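Local structure of putidaredoxin reductase (Pseudomonas putida, 1Q1R) at residues A[132-137]-A[282-287]; A[262-267]-A[296-301]. The protein is an FAD-containing reductase that probably passes electrons from NADH to putidaredoxin, the redox partner of cytochrome P450cam in the camphor monooxygenase system. All blocks are in the same frame, centred on the assembly; numbering follows the deposited sequence.

How the contacts relate
The two contacts have centres 12 Å apart and both reach FAD. Along the chain their segments alternate: 132-137, 262-267, 282-287, 296-301. Three of the four run into one small mixed sheet, in which strand 286-290 of contact 1 lies between the two strands of contact 2, parallel to 266-267 and antiparallel to 295-298. The contacts also meet directly: Cys285 O probably accepts from Ile266 N, and Asp284 O probably accepts from Arg298 NH1. Contact 1 reaches across the FAD pyrophosphate and ribitol, while contact 2 joins strand 266-267 and the turn before it to strand 295-298, so the loop that holds the ribitol is tied to the sheet beside it.

Contact 1 of 2, residues A[132-137]-A[282-287]; sequences YLRTLE and VGDCAR. With FAD (flavin-adenine dinucleotide), chain C.
Arg134 and Asp284 approach from opposite directions and meet in a salt bridge, Arg134 NH2 to Asp284 OD2 at 3.0 Å, beside the FAD of this glutathione reductase fold. Gly283-Asp284 matches the Gly-Asp pair with which the family binds the flavin ribitol. From CB the Arg134 chain passes the flavin methyl C8M with CG, and the bend at chi2 (-61°) turns Arg134 CD to 4.0 Å from FAD C8M. Arg134 NE gives FAD O1A a weak bond of 3.4 Å. Arg134 NH1 lies 3.6 Å from FAD C8M and donates to a water that in turn donates to Asp284 OD2. Arg134 NH2 does double duty, adding a 3.0 Å bond to FAD O1A, so the guanidinium edge spans phosphate and carboxylate. The two flat groups are turned 55° apart, and OD2 is met on its anti side, somewhat out of the carboxylate plane. A methionine in place of Arg134 would probably leave O1A and Asp284 OD2 without this positive mate and the carboxylate freer to turn. The other oxygen, Asp284 OD1, accepts from the ribitol hydroxyl FAD O3' at 2.6 Å. The Asp284 backbone N adds a nearly straight bond to the second phosphate: 3.0 Å to FAD O2P, 167° at the hydrogen.

Contact 2 of 2, residues A[262-267]-A[296-301]; sequences VDNGIV and WVRIES. With FAD (flavin-adenine dinucleotide), chain C.
Arg298 crosses to Asn264 at about a right angle, tying the turn before strand 266-267 to strand 295-298; the two are the outer strands of a three-stranded mixed sheet, with 286-290 between them. Hydrogen bonds carry most of this contact. The guanidinium comes side-on: Arg298 NE reaches Asn264 O at 2.9 Å and also Asn264 OD1 at 3.1 Å, while Arg298 NH2 gives Asn264 OD1 a second bond of 3.0 Å. Both acceptors lie close to the guanidinium plane, but their carbonyls are approached differently. NH2 lies in the plane of the amide carbonyl, whereas NE stands above the backbone carbonyl plane, 50° out of it. A bend at chi3 (62°) turns the Arg298 head across to the turn, and Asn264 extends its amide to meet it with CG anti to the backbone N. Asn264 O is shared with Arg287 NE of the middle strand.

The arginine's charge is paired within 296-301: Arg298 NH1 donates to the anti lone pair of Glu300 OE2 at 2.7 Å, so the arginine spans from the turn to a residue of the FAD pocket. Apolar packing is sparser. Arg298 CD lies 3.7 Å from Gly265 CA, where a CB on Gly265 would collide with the arginine. Farther along, Val267 CG1 lies 3.8 Å from Trp296 CZ3, on a ring whose edge-to-face partner is His289.

At the cofactor end, Ser301 caps helix 302-316 through OG and the N of Asn304, and Ser301 N comes within 3.1 Å of the ribitol oxygen FAD O3'.

Contact 1 of 2, residues A[132-137]-A[282-287]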
ATOM      1  N   TYR A 132      -8.302 -13.417   0.984  1.00 20.61           N
ATOM      2  CA  TYR A 132      -7.412 -12.321   1.337  1.00 21.35           C
ATOM      3  C   TYR A 132      -7.707 -11.367   0.172  1.00 21.02           C
ATOM      4  O   TYR A 132      -8.342 -11.776  -0.803  1.00 19.60           O
ATOM      5  CB  TYR A 132      -5.943 -12.760   1.292  1.00 22.32           C
ATOM      6  CG  TYR A 132      -5.585 -13.761   2.365  1.00 23.40           C
ATOM      7  CD1 TYR A 132      -5.744 -15.133   2.150  1.00 24.70           C
ATOM      8  CD2 TYR A 132      -5.140 -13.333   3.616  1.00 24.02           C
ATOM      9  CE1 TYR A 132      -5.469 -16.059   3.164  1.00 25.36           C
ATOM     10  CE2 TYR A 132      -4.863 -14.242   4.636  1.00 25.10           C
ATOM     11  CZ  TYR A 132      -5.032 -15.603   4.404  1.00 25.95           C
ATOM     12  OH  TYR A 132      -4.777 -16.497   5.415  1.00 26.36           O
ATOM     13  N   LEU A 133      -7.272 -10.116   0.251  1.00 20.19           N
ATOM     14  CA  LEU A 133      -7.541  -9.187  -0.846  1.00 20.84           C
ATOM     15  C   LEU A 133      -6.278  -8.533  -1.383  1.00 21.49           C
ATOM     16  O   LEU A 133      -5.744  -7.609  -0.777  1.00 20.92           O
ATOM     17  CB  LEU A 133      -8.534  -8.106  -0.405  1.00 19.85           C
ATOM     18  CG  LEU A 133      -8.839  -6.983  -1.412  1.00 19.14           C
ATOM     19  CD1 LEU A 133      -9.312  -7.567  -2.745  1.00 18.96           C
ATOM     20  CD2 LEU A 133      -9.901  -6.059  -0.827  1.00 18.13           C
ATOM     21  N   ARG A 134      -5.805  -9.019  -2.527  1.00 21.21           N
ATOM     22  CA  ARG A 134      -4.604  -8.466  -3.139  1.00 22.97           C
ATOM     23  C   ARG A 134      -4.679  -8.553  -4.667  1.00 21.29           C
ATOM     24  O   ARG A 134      -4.239  -7.643  -5.362  1.00 21.59           O
ATOM     25  CB  ARG A 134      -3.363  -9.216  -2.627  1.00 25.04           C
ATOM     26  CG  ARG A 134      -2.129  -8.338  -2.318  1.00 28.96           C
ATOM     27  CD  ARG A 134      -1.633  -7.595  -3.536  1.00 31.36           C
ATOM     28  NE  ARG A 134      -0.250  -7.110  -3.423  1.00 32.74           N
ATOM     29  CZ  ARG A 134       0.164  -6.118  -2.634  1.00 31.62           C
ATOM     30  NH1 ARG A 134      -0.683  -5.475  -1.842  1.00 31.21           N
ATOM     31  NH2 ARG A 134       1.432  -5.734  -2.679  1.00 31.99           N
ATOM     32  N   THR A 135      -5.252  -9.635  -5.189  1.00 19.95           N
ATOM     33  CA  THR A 135      -5.341  -9.815  -6.636  1.00 19.46           C
ATOM     34  C   THR A 135      -6.714  -9.485  -7.205  1.00 18.74           C
ATOM     35  O   THR A 135      -7.699  -9.381  -6.475  1.00 19.18           O
ATOM     36  CB  THR A 135      -5.022 -11.262  -7.048  1.00 20.45           C
ATOM     37  OG1 THR A 135      -6.086 -12.122  -6.607  1.00 19.54           O
ATOM     38  CG2 THR A 135      -3.706 -11.719  -6.423  1.00 20.14           C
ATOM     39  N   LEU A 136      -6.775  -9.324  -8.522  1.00 18.62           N
ATOM     40  CA  LEU A 136      -8.039  -9.027  -9.179  1.00 17.96           C
ATOM     41  C   LEU A 136      -8.975 -10.207  -8.923  1.00 18.51           C
ATOM     42  O   LEU A 136     -10.168 -10.024  -8.695  1.00 17.87           O
ATOM     43  CB  LEU A 136      -7.827  -8.837 -10.681  1.00 17.12           C
ATOM     44  CG  LEU A 136      -9.077  -8.562 -11.522  1.00 17.21           C
ATOM     45  CD1 LEU A 136      -9.797  -7.327 -10.995  1.00 17.94           C
ATOM     46  CD2 LEU A 136      -8.674  -8.371 -12.986  1.00 17.13           C
ATOM     47  N   GLU A 137      -8.417 -11.415  -8.948  1.00 18.37           N
ATOM     48  CA  GLU A 137      -9.202 -12.617  -8.708  1.00 20.59           C
ATOM     49  C   GLU A 137      -9.818 -12.539  -7.311  1.00 19.66           C
ATOM     50  O   GLU A 137     -11.006 -12.819  -7.142  1.00 18.39           O
ATOM     51  CB  GLU A 137      -8.330 -13.874  -8.842  1.00 23.48           C
ATOM     52  CG  GLU A 137      -9.088 -15.167  -8.574  1.00 29.89           C
ATOM     53  CD  GLU A 137      -8.197 -16.401  -8.627  1.00 34.57           C
ATOM     54  OE1 GLU A 137      -7.533 -16.616  -9.662  1.00 37.93           O
ATOM     55  OE2 GLU A 137      -8.167 -17.158  -7.635  1.00 37.81           O
ATOM     56  N   VAL A 282      12.309  -1.891  -6.167  1.00 26.13           N
ATOM     57  CA  VAL A 282      11.361  -0.777  -6.199  1.00 24.70           C
ATOM     58  C   VAL A 282       9.961  -1.179  -5.730  1.00 24.54           C
ATOM     59  O   VAL A 282       9.533  -2.316  -5.938  1.00 24.74           O
ATOM     60  CB  VAL A 282      11.266  -0.225  -7.644  1.00 23.52           C
ATOM     61  CG1 VAL A 282      10.756  -1.312  -8.574  1.00 23.88           C
ATOM     62  CG2 VAL A 282      10.368   0.997  -7.705  1.00 23.28           C
ATOM     63  N   GLY A 283       9.256  -0.242  -5.095  1.00 23.79           N
ATOM     64  CA  GLY A 283       7.901  -0.507  -4.639  1.00 22.14           C
ATOM     65  C   GLY A 283       7.748  -1.077  -3.244  1.00 22.43           C
ATOM     66  O   GLY A 283       8.583  -0.853  -2.372  1.00 23.10           O
ATOM     67  N   ASP A 284       6.658  -1.814  -3.038  1.00 22.45           N
ATOM     68  CA  ASP A 284       6.351  -2.431  -1.752  1.00 23.19           C
ATOM     69  C   ASP A 284       7.482  -3.303  -1.202  1.00 23.13           C
ATOM     70  O   ASP A 284       7.608  -3.461   0.005  1.00 23.13           O
ATOM     71  CB  ASP A 284       5.096  -3.309  -1.868  1.00 23.32           C
ATOM     72  CG  ASP A 284       3.816  -2.506  -2.046  1.00 23.69           C
ATOM     73  OD1 ASP A 284       3.886  -1.287  -2.308  1.00 23.77           O
ATOM     74  OD2 ASP A 284       2.728  -3.109  -1.927  1.00 24.64           O
ATOM     75  N   CYS A 285       8.293  -3.869  -2.089  1.00 24.79           N
ATOM     76  CA  CYS A 285       9.372  -4.762  -1.667  1.00 25.93           C
ATOM     77  C   CYS A 285      10.670  -4.078  -1.272  1.00 27.22           C
ATOM     78  O   CYS A 285      11.574  -4.731  -0.748  1.00 27.31           O
ATOM     79  CB  CYS A 285       9.691  -5.760  -2.781  1.00 25.08           C
ATOM     80  SG  CYS A 285      10.695  -5.082  -4.132  1.00 24.63           S
ATOM     81  N   ALA A 286      10.766  -2.775  -1.508  1.00 27.97           N
ATOM     82  CA  ALA A 286      12.002  -2.054  -1.225  1.00 29.17           C
ATOM     83  C   ALA A 286      12.140  -1.365   0.124  1.00 29.93           C
ATOM     84  O   ALA A 286      11.288  -0.571   0.529  1.00 29.89           O
ATOM     85  CB  ALA A 286      12.260  -1.042  -2.342  1.00 28.50           C
ATOM     86  N   ARG A 287      13.227  -1.686   0.822  1.00 30.58           N
ATOM     87  CA  ARG A 287      13.525  -1.050   2.096  1.00 31.50           C
ATOM     88  C   ARG A 287      14.626  -0.050   1.763  1.00 31.05           C
ATOM     89  O   ARG A 287      15.712  -0.428   1.331  1.00 31.25           O
ATOM     90  CB  ARG A 287      14.026  -2.057   3.133  1.00 32.76           C
ATOM     91  CG  ARG A 287      14.484  -1.388   4.433  1.00 34.30           C
ATOM     92  CD  ARG A 287      14.519  -2.369   5.575  1.00 34.69           C
ATOM     93  NE  ARG A 287      13.179  -2.851   5.888  1.00 37.13           N
ATOM     94  CZ  ARG A 287      12.258  -2.139   6.526  1.00 37.13           C
ATOM     95  NH1 ARG A 287      12.529  -0.907   6.932  1.00 38.94           N
ATOM     96  NH2 ARG A 287      11.062  -2.661   6.759  1.00 37.58           N
TER
HETATM   97  PA  FAD C 749       2.619  -5.599  -6.349  1.00 22.85           P
HETATM   98  O1A FAD C 749       2.497  -6.693  -5.356  1.00 21.51           O
HETATM   99  O2A FAD C 749       1.396  -4.861  -6.741  1.00 23.56           O
HETATM  100  O5B FAD C 749       3.303  -6.163  -7.682  1.00 22.88           O
HETATM  101  C5B FAD C 749       4.350  -7.140  -7.640  1.00 24.60           C
HETATM  102  C4B FAD C 749       4.078  -8.204  -8.718  1.00 25.32           C
HETATM  103  O4B FAD C 749       5.300  -8.987  -8.966  1.00 24.74           O
HETATM  104  C3B FAD C 749       3.023  -9.214  -8.240  1.00 25.39           C
HETATM  105  O3B FAD C 749       2.197  -9.591  -9.350  1.00 25.67           O
HETATM  106  C2B FAD C 749       3.852 -10.398  -7.809  1.00 25.76           C
HETATM  107  O2B FAD C 749       3.093 -11.606  -7.923  1.00 26.90           O
HETATM  108  C1B FAD C 749       4.955 -10.385  -8.848  1.00 25.83           C
HETATM  109  N9A FAD C 749       6.126 -11.237  -8.506  1.00 27.11           N
HETATM  110  C8A FAD C 749       6.721 -11.350  -7.305  1.00 27.77           C
HETATM  111  N7A FAD C 749       7.725 -12.232  -7.396  1.00 28.81           N
HETATM  112  C5A FAD C 749       7.766 -12.673  -8.651  1.00 28.55           C
HETATM  113  C6A FAD C 749       8.576 -13.588  -9.327  1.00 29.91           C
HETATM  114  N6A FAD C 749       9.548 -14.230  -8.683  1.00 29.37           N
HETATM  115  N1A FAD C 749       8.355 -13.823 -10.645  1.00 29.68           N
HETATM  116  C2A FAD C 749       7.373 -13.192 -11.303  1.00 29.78           C
HETATM  117  N3A FAD C 749       6.583 -12.313 -10.670  1.00 27.80           N
HETATM  118  C4A FAD C 749       6.759 -12.041  -9.354  1.00 27.75           C
HETATM  119  N1  FAD C 749      -1.975   2.497  -1.975  1.00 21.11           N
HETATM  120  C2  FAD C 749      -2.306   3.855  -1.886  1.00 21.86           C
HETATM  121  O2  FAD C 749      -1.421   4.708  -1.940  1.00 25.16           O
HETATM  122  N3  FAD C 749      -3.654   4.231  -1.749  1.00 19.74           N
HETATM  123  C4  FAD C 749      -4.666   3.243  -1.707  1.00 20.01           C
HETATM  124  O4  FAD C 749      -5.843   3.588  -1.631  1.00 19.62           O
HETATM  125  C4X FAD C 749      -4.330   1.881  -1.793  1.00 19.58           C
HETATM  126  N5  FAD C 749      -5.301   0.923  -1.807  1.00 18.41           N
HETATM  127  C5X FAD C 749      -5.015  -0.403  -1.963  1.00 18.89           C
HETATM  128  C6  FAD C 749      -6.052  -1.358  -2.000  1.00 17.76           C
HETATM  129  C7  FAD C 749      -5.758  -2.727  -2.187  1.00 17.37           C
HETATM  130  C7M FAD C 749      -6.907  -3.753  -2.189  1.00 17.13           C
HETATM  131  C8  FAD C 749      -4.411  -3.143  -2.346  1.00 16.67           C
HETATM  132  C8M FAD C 749      -4.053  -4.619  -2.577  1.00 16.73           C
HETATM  133  C9  FAD C 749      -3.377  -2.191  -2.307  1.00 17.47           C
HETATM  134  C9A FAD C 749      -3.672  -0.823  -2.115  1.00 17.80           C
HETATM  135  N10 FAD C 749      -2.642   0.156  -2.089  1.00 20.28           N
HETATM  136  C10 FAD C 749      -2.980   1.516  -1.932  1.00 19.12           C
HETATM  137  C1' FAD C 749      -1.208  -0.249  -2.214  1.00 20.18           C
HETATM  138  C2' FAD C 749      -0.691   0.022  -3.629  1.00 20.72           C
HETATM  139  O2' FAD C 749      -1.621  -0.513  -4.576  1.00 21.17           O
HETATM  140  C3' FAD C 749       0.698  -0.607  -3.839  1.00 20.70           C
HETATM  141  O3' FAD C 749       1.585  -0.137  -2.816  1.00 21.65           O
HETATM  142  C4' FAD C 749       1.259  -0.238  -5.218  1.00 21.09           C
HETATM  143  O4' FAD C 749       0.369  -0.701  -6.236  1.00 21.15           O
HETATM  144  C5' FAD C 749       2.650  -0.847  -5.464  1.00 21.79           C
HETATM  145  O5' FAD C 749       2.598  -2.272  -5.646  1.00 20.68           O
HETATM  146  P   FAD C 749       3.909  -3.030  -6.212  1.00 20.36           P
HETATM  147  O1P FAD C 749       3.892  -2.938  -7.687  1.00 18.93           O
HETATM  148  O2P FAD C 749       5.086  -2.490  -5.497  1.00 20.08           O
HETATM  149  O3P FAD C 749       3.711  -4.568  -5.733  1.00 22.24           O
HETATM  150  O   HOH W   1       0.542  -2.751  -0.836  1.00 27.45           O

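Contact 2 of 2, residues A[262-267]-A[296-301]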
ATOM      1  N   VAL A 262      18.964  -8.301   2.635  1.00 39.77           N
ATOM      2  CA  VAL A 262      17.533  -8.268   2.896  1.00 39.93           C
ATOM      3  C   VAL A 262      17.271  -8.035   4.378  1.00 39.98           C
ATOM      4  O   VAL A 262      18.034  -8.484   5.232  1.00 41.03           O
ATOM      5  CB  VAL A 262      16.862  -9.594   2.462  1.00 39.41           C
ATOM      6  CG1 VAL A 262      15.428  -9.648   2.961  1.00 39.96           C
ATOM      7  CG2 VAL A 262      16.890  -9.715   0.948  1.00 38.70           C
ATOM      8  N   ASP A 263      16.194  -7.317   4.670  1.00 39.28           N
ATOM      9  CA  ASP A 263      15.793  -7.020   6.039  1.00 38.95           C
ATOM     10  C   ASP A 263      14.378  -6.461   5.979  1.00 37.74           C
ATOM     11  O   ASP A 263      14.187  -5.253   5.856  1.00 36.90           O
ATOM     12  CB  ASP A 263      16.736  -5.987   6.664  1.00 40.03           C
ATOM     13  CG  ASP A 263      16.375  -5.662   8.102  1.00 41.33           C
ATOM     14  OD1 ASP A 263      17.046  -4.796   8.700  1.00 43.21           O
ATOM     15  OD2 ASP A 263      15.421  -6.270   8.640  1.00 41.76           O
ATOM     16  N   ASN A 264      13.392  -7.349   6.074  1.00 37.02           N
ATOM     17  CA  ASN A 264      11.988  -6.954   5.997  1.00 36.52           C
ATOM     18  C   ASN A 264      11.865  -6.103   4.744  1.00 35.34           C
ATOM     19  O   ASN A 264      11.349  -4.990   4.780  1.00 35.35           O
ATOM     20  CB  ASN A 264      11.572  -6.126   7.218  1.00 37.98           C
ATOM     21  CG  ASN A 264      10.074  -5.848   7.250  1.00 39.54           C
ATOM     22  OD1 ASN A 264       9.413  -5.825   6.211  1.00 39.44           O
ATOM     23  ND2 ASN A 264       9.537  -5.625   8.443  1.00 40.07           N
ATOM     24  N   GLY A 265      12.363  -6.643   3.639  1.00 34.40           N
ATOM     25  CA  GLY A 265      12.330  -5.937   2.375  1.00 33.33           C
ATOM     26  C   GLY A 265      13.686  -6.041   1.717  1.00 33.08           C
ATOM     27  O   GLY A 265      14.655  -6.466   2.349  1.00 33.53           O
ATOM     28  N   ILE A 266      13.761  -5.668   0.446  1.00 32.21           N
ATOM     29  CA  ILE A 266      15.014  -5.714  -0.291  1.00 32.17           C
ATOM     30  C   ILE A 266      15.741  -4.378  -0.115  1.00 32.72           C
ATOM     31  O   ILE A 266      15.274  -3.332  -0.573  1.00 32.14           O
ATOM     32  CB  ILE A 266      14.756  -5.986  -1.786  1.00 31.41           C
ATOM     33  CG1 ILE A 266      14.014  -7.319  -1.935  1.00 31.35           C
ATOM     34  CG2 ILE A 266      16.074  -6.014  -2.552  1.00 30.96           C
ATOM     35  CD1 ILE A 266      13.647  -7.676  -3.357  1.00 30.65           C
ATOM     36  N   VAL A 267      16.882  -4.424   0.565  1.00 32.93           N
ATOM     37  CA  VAL A 267      17.675  -3.229   0.837  1.00 32.99           C
ATOM     38  C   VAL A 267      18.261  -2.588  -0.417  1.00 32.93           C
ATOM     39  O   VAL A 267      18.890  -3.256  -1.235  1.00 33.60           O
ATOM     40  CB  VAL A 267      18.827  -3.555   1.820  1.00 33.18           C
ATOM     41  CG1 VAL A 267      19.680  -2.315   2.067  1.00 33.37           C
ATOM     42  CG2 VAL A 267      18.253  -4.077   3.130  1.00 32.96           C
ATOM     43  N   TRP A 296      15.790   3.718   7.976  1.00 37.94           N
ATOM     44  CA  TRP A 296      15.397   2.766   6.946  1.00 36.80           C
ATOM     45  C   TRP A 296      13.935   2.398   7.077  1.00 35.67           C
ATOM     46  O   TRP A 296      13.474   2.011   8.152  1.00 36.12           O
ATOM     47  CB  TRP A 296      16.256   1.502   7.028  1.00 37.48           C
ATOM     48  CG  TRP A 296      17.696   1.777   6.798  1.00 38.28           C
ATOM     49  CD1 TRP A 296      18.595   2.259   7.707  1.00 38.72           C
ATOM     50  CD2 TRP A 296      18.401   1.657   5.560  1.00 38.98           C
ATOM     51  NE1 TRP A 296      19.816   2.449   7.109  1.00 38.54           N
ATOM     52  CE2 TRP A 296      19.727   2.088   5.790  1.00 39.33           C
ATOM     53  CE3 TRP A 296      18.042   1.227   4.274  1.00 39.61           C
ATOM     54  CZ2 TRP A 296      20.698   2.103   4.780  1.00 39.82           C
ATOM     55  CZ3 TRP A 296      19.009   1.242   3.269  1.00 40.11           C
ATOM     56  CH2 TRP A 296      20.321   1.678   3.531  1.00 40.07           C
ATOM     57  N   VAL A 297      13.206   2.520   5.975  1.00 34.02           N
ATOM     58  CA  VAL A 297      11.781   2.210   5.971  1.00 31.53           C
ATOM     59  C   VAL A 297      11.404   1.452   4.705  1.00 30.42           C
ATOM     60  O   VAL A 297      12.171   1.412   3.747  1.00 30.00           O
ATOM     61  CB  VAL A 297      10.937   3.501   6.006  1.00 31.25           C
ATOM     62  CG1 VAL A 297      11.336   4.363   7.194  1.00 30.25           C
ATOM     63  CG2 VAL A 297      11.126   4.276   4.706  1.00 30.35           C
ATOM     64  N   ARG A 298      10.224   0.836   4.723  1.00 29.72           N
ATOM     65  CA  ARG A 298       9.690   0.128   3.561  1.00 28.12           C
ATOM     66  C   ARG A 298       8.248   0.624   3.474  1.00 27.32           C
ATOM     67  O   ARG A 298       7.464   0.445   4.405  1.00 26.51           O
ATOM     68  CB  ARG A 298       9.715  -1.397   3.742  1.00 27.93           C
ATOM     69  CG  ARG A 298       9.201  -2.144   2.488  1.00 28.51           C
ATOM     70  CD  ARG A 298       9.448  -3.647   2.550  1.00 27.82           C
ATOM     71  NE  ARG A 298       8.737  -4.263   3.664  1.00 28.31           N
ATOM     72  CZ  ARG A 298       7.421  -4.431   3.707  1.00 28.60           C
ATOM     73  NH1 ARG A 298       6.666  -4.033   2.691  1.00 28.70           N
ATOM     74  NH2 ARG A 298       6.862  -4.981   4.773  1.00 28.74           N
ATOM     75  N   ILE A 299       7.899   1.257   2.365  1.00 26.10           N
ATOM     76  CA  ILE A 299       6.560   1.810   2.230  1.00 25.55           C
ATOM     77  C   ILE A 299       5.693   1.102   1.203  1.00 24.82           C
ATOM     78  O   ILE A 299       6.138   0.794   0.102  1.00 25.32           O
ATOM     79  CB  ILE A 299       6.640   3.319   1.890  1.00 25.92           C
ATOM     80  CG1 ILE A 299       7.416   4.044   2.996  1.00 26.39           C
ATOM     81  CG2 ILE A 299       5.239   3.913   1.748  1.00 25.74           C
ATOM     82  CD1 ILE A 299       7.462   5.540   2.837  1.00 26.93           C
ATOM     83  N   GLU A 300       4.444   0.856   1.582  1.00 24.04           N
ATOM     84  CA  GLU A 300       3.480   0.192   0.713  1.00 23.11           C
ATOM     85  C   GLU A 300       2.419   1.202   0.283  1.00 22.25           C
ATOM     86  O   GLU A 300       1.397   1.344   0.946  1.00 22.51           O
ATOM     87  CB  GLU A 300       2.818  -0.972   1.471  1.00 23.98           C
ATOM     88  CG  GLU A 300       3.759  -2.137   1.784  1.00 25.02           C
ATOM     89  CD  GLU A 300       3.227  -3.063   2.881  1.00 26.33           C
ATOM     90  OE1 GLU A 300       2.021  -3.003   3.203  1.00 26.08           O
ATOM     91  OE2 GLU A 300       4.023  -3.861   3.415  1.00 25.71           O
ATOM     92  N   SER A 301       2.660   1.912  -0.817  1.00 20.57           N
ATOM     93  CA  SER A 301       1.687   2.890  -1.294  1.00 19.98           C
ATOM     94  C   SER A 301       1.874   3.187  -2.773  1.00 20.09           C
ATOM     95  O   SER A 301       2.928   2.913  -3.353  1.00 20.61           O
ATOM     96  CB  SER A 301       1.820   4.210  -0.521  1.00 20.89           C
ATOM     97  OG  SER A 301       2.885   4.992  -1.049  1.00 20.63           O
TER
HETATM   98  PA  FAD C 749       2.619  -5.599  -6.349  1.00 22.85           P
HETATM   99  O1A FAD C 749       2.497  -6.693  -5.356  1.00 21.51           O
HETATM  100  O2A FAD C 749       1.396  -4.861  -6.741  1.00 23.56           O
HETATM  101  O5B FAD C 749       3.303  -6.163  -7.682  1.00 22.88           O
HETATM  102  C5B FAD C 749       4.350  -7.140  -7.640  1.00 24.60           C
HETATM  103  C4B FAD C 749       4.078  -8.204  -8.718  1.00 25.32           C
HETATM  104  O4B FAD C 749       5.300  -8.987  -8.966  1.00 24.74           O
HETATM  105  C3B FAD C 749       3.023  -9.214  -8.240  1.00 25.39           C
HETATM  106  O3B FAD C 749       2.197  -9.591  -9.350  1.00 25.67           O
HETATM  107  C2B FAD C 749       3.852 -10.398  -7.809  1.00 25.76           C
HETATM  108  O2B FAD C 749       3.093 -11.606  -7.923  1.00 26.90           O
HETATM  109  C1B FAD C 749       4.955 -10.385  -8.848  1.00 25.83           C
HETATM  110  N9A FAD C 749       6.126 -11.237  -8.506  1.00 27.11           N
HETATM  111  C8A FAD C 749       6.721 -11.350  -7.305  1.00 27.77           C
HETATM  112  N7A FAD C 749       7.725 -12.232  -7.396  1.00 28.81           N
HETATM  113  C5A FAD C 749       7.766 -12.673  -8.651  1.00 28.55           C
HETATM  114  C6A FAD C 749       8.576 -13.588  -9.327  1.00 29.91           C
HETATM  115  N6A FAD C 749       9.548 -14.230  -8.683  1.00 29.37           N
HETATM  116  N1A FAD C 749       8.355 -13.823 -10.645  1.00 29.68           N
HETATM  117  C2A FAD C 749       7.373 -13.192 -11.303  1.00 29.78           C
HETATM  118  N3A FAD C 749       6.583 -12.313 -10.670  1.00 27.80           N
HETATM  119  C4A FAD C 749       6.759 -12.041  -9.354  1.00 27.75           C
HETATM  120  N1  FAD C 749      -1.975   2.497  -1.975  1.00 21.11           N
HETATM  121  C2  FAD C 749      -2.306   3.855  -1.886  1.00 21.86           C
HETATM  122  O2  FAD C 749      -1.421   4.708  -1.940  1.00 25.16           O
HETATM  123  N3  FAD C 749      -3.654   4.231  -1.749  1.00 19.74           N
HETATM  124  C4  FAD C 749      -4.666   3.243  -1.707  1.00 20.01           C
HETATM  125  O4  FAD C 749      -5.843   3.588  -1.631  1.00 19.62           O
HETATM  126  C4X FAD C 749      -4.330   1.881  -1.793  1.00 19.58           C
HETATM  127  N5  FAD C 749      -5.301   0.923  -1.807  1.00 18.41           N
HETATM  128  C5X FAD C 749      -5.015  -0.403  -1.963  1.00 18.89           C
HETATM  129  C6  FAD C 749      -6.052  -1.358  -2.000  1.00 17.76           C
HETATM  130  C7  FAD C 749      -5.758  -2.727  -2.187  1.00 17.37           C
HETATM  131  C7M FAD C 749      -6.907  -3.753  -2.189  1.00 17.13           C
HETATM  132  C8  FAD C 749      -4.411  -3.143  -2.346  1.00 16.67           C
HETATM  133  C8M FAD C 749      -4.053  -4.619  -2.577  1.00 16.73           C
HETATM  134  C9  FAD C 749      -3.377  -2.191  -2.307  1.00 17.47           C
HETATM  135  C9A FAD C 749      -3.672  -0.823  -2.115  1.00 17.80           C
HETATM  136  N10 FAD C 749      -2.642   0.156  -2.089  1.00 20.28           N
HETATM  137  C10 FAD C 749      -2.980   1.516  -1.932  1.00 19.12           C
HETATM  138  C1' FAD C 749      -1.208  -0.249  -2.214  1.00 20.18           C
HETATM  139  C2' FAD C 749      -0.691   0.022  -3.629  1.00 20.72           C
HETATM  140  O2' FAD C 749      -1.621  -0.513  -4.576  1.00 21.17           O
HETATM  141  C3' FAD C 749       0.698  -0.607  -3.839  1.00 20.70           C
HETATM  142  O3' FAD C 749       1.585  -0.137  -2.816  1.00 21.65           O
HETATM  143  C4' FAD C 749       1.259  -0.238  -5.218  1.00 21.09           C
HETATM  144  O4' FAD C 749       0.369  -0.701  -6.236  1.00 21.15           O
HETATM  145  C5' FAD C 749       2.650  -0.847  -5.464  1.00 21.79           C
HETATM  146  O5' FAD C 749       2.598  -2.272  -5.646  1.00 20.68           O
HETATM  147  P   FAD C 749       3.909  -3.030  -6.212  1.00 20.36           P
HETATM  148  O1P FAD C 749       3.892  -2.938  -7.687  1.00 18.93           O
HETATM  149  O2P FAD C 749       5.086  -2.490  -5.497  1.00 20.08           O
HETATM  150  O3P FAD C 749       3.711  -4.568  -5.733  1.00 22.24           O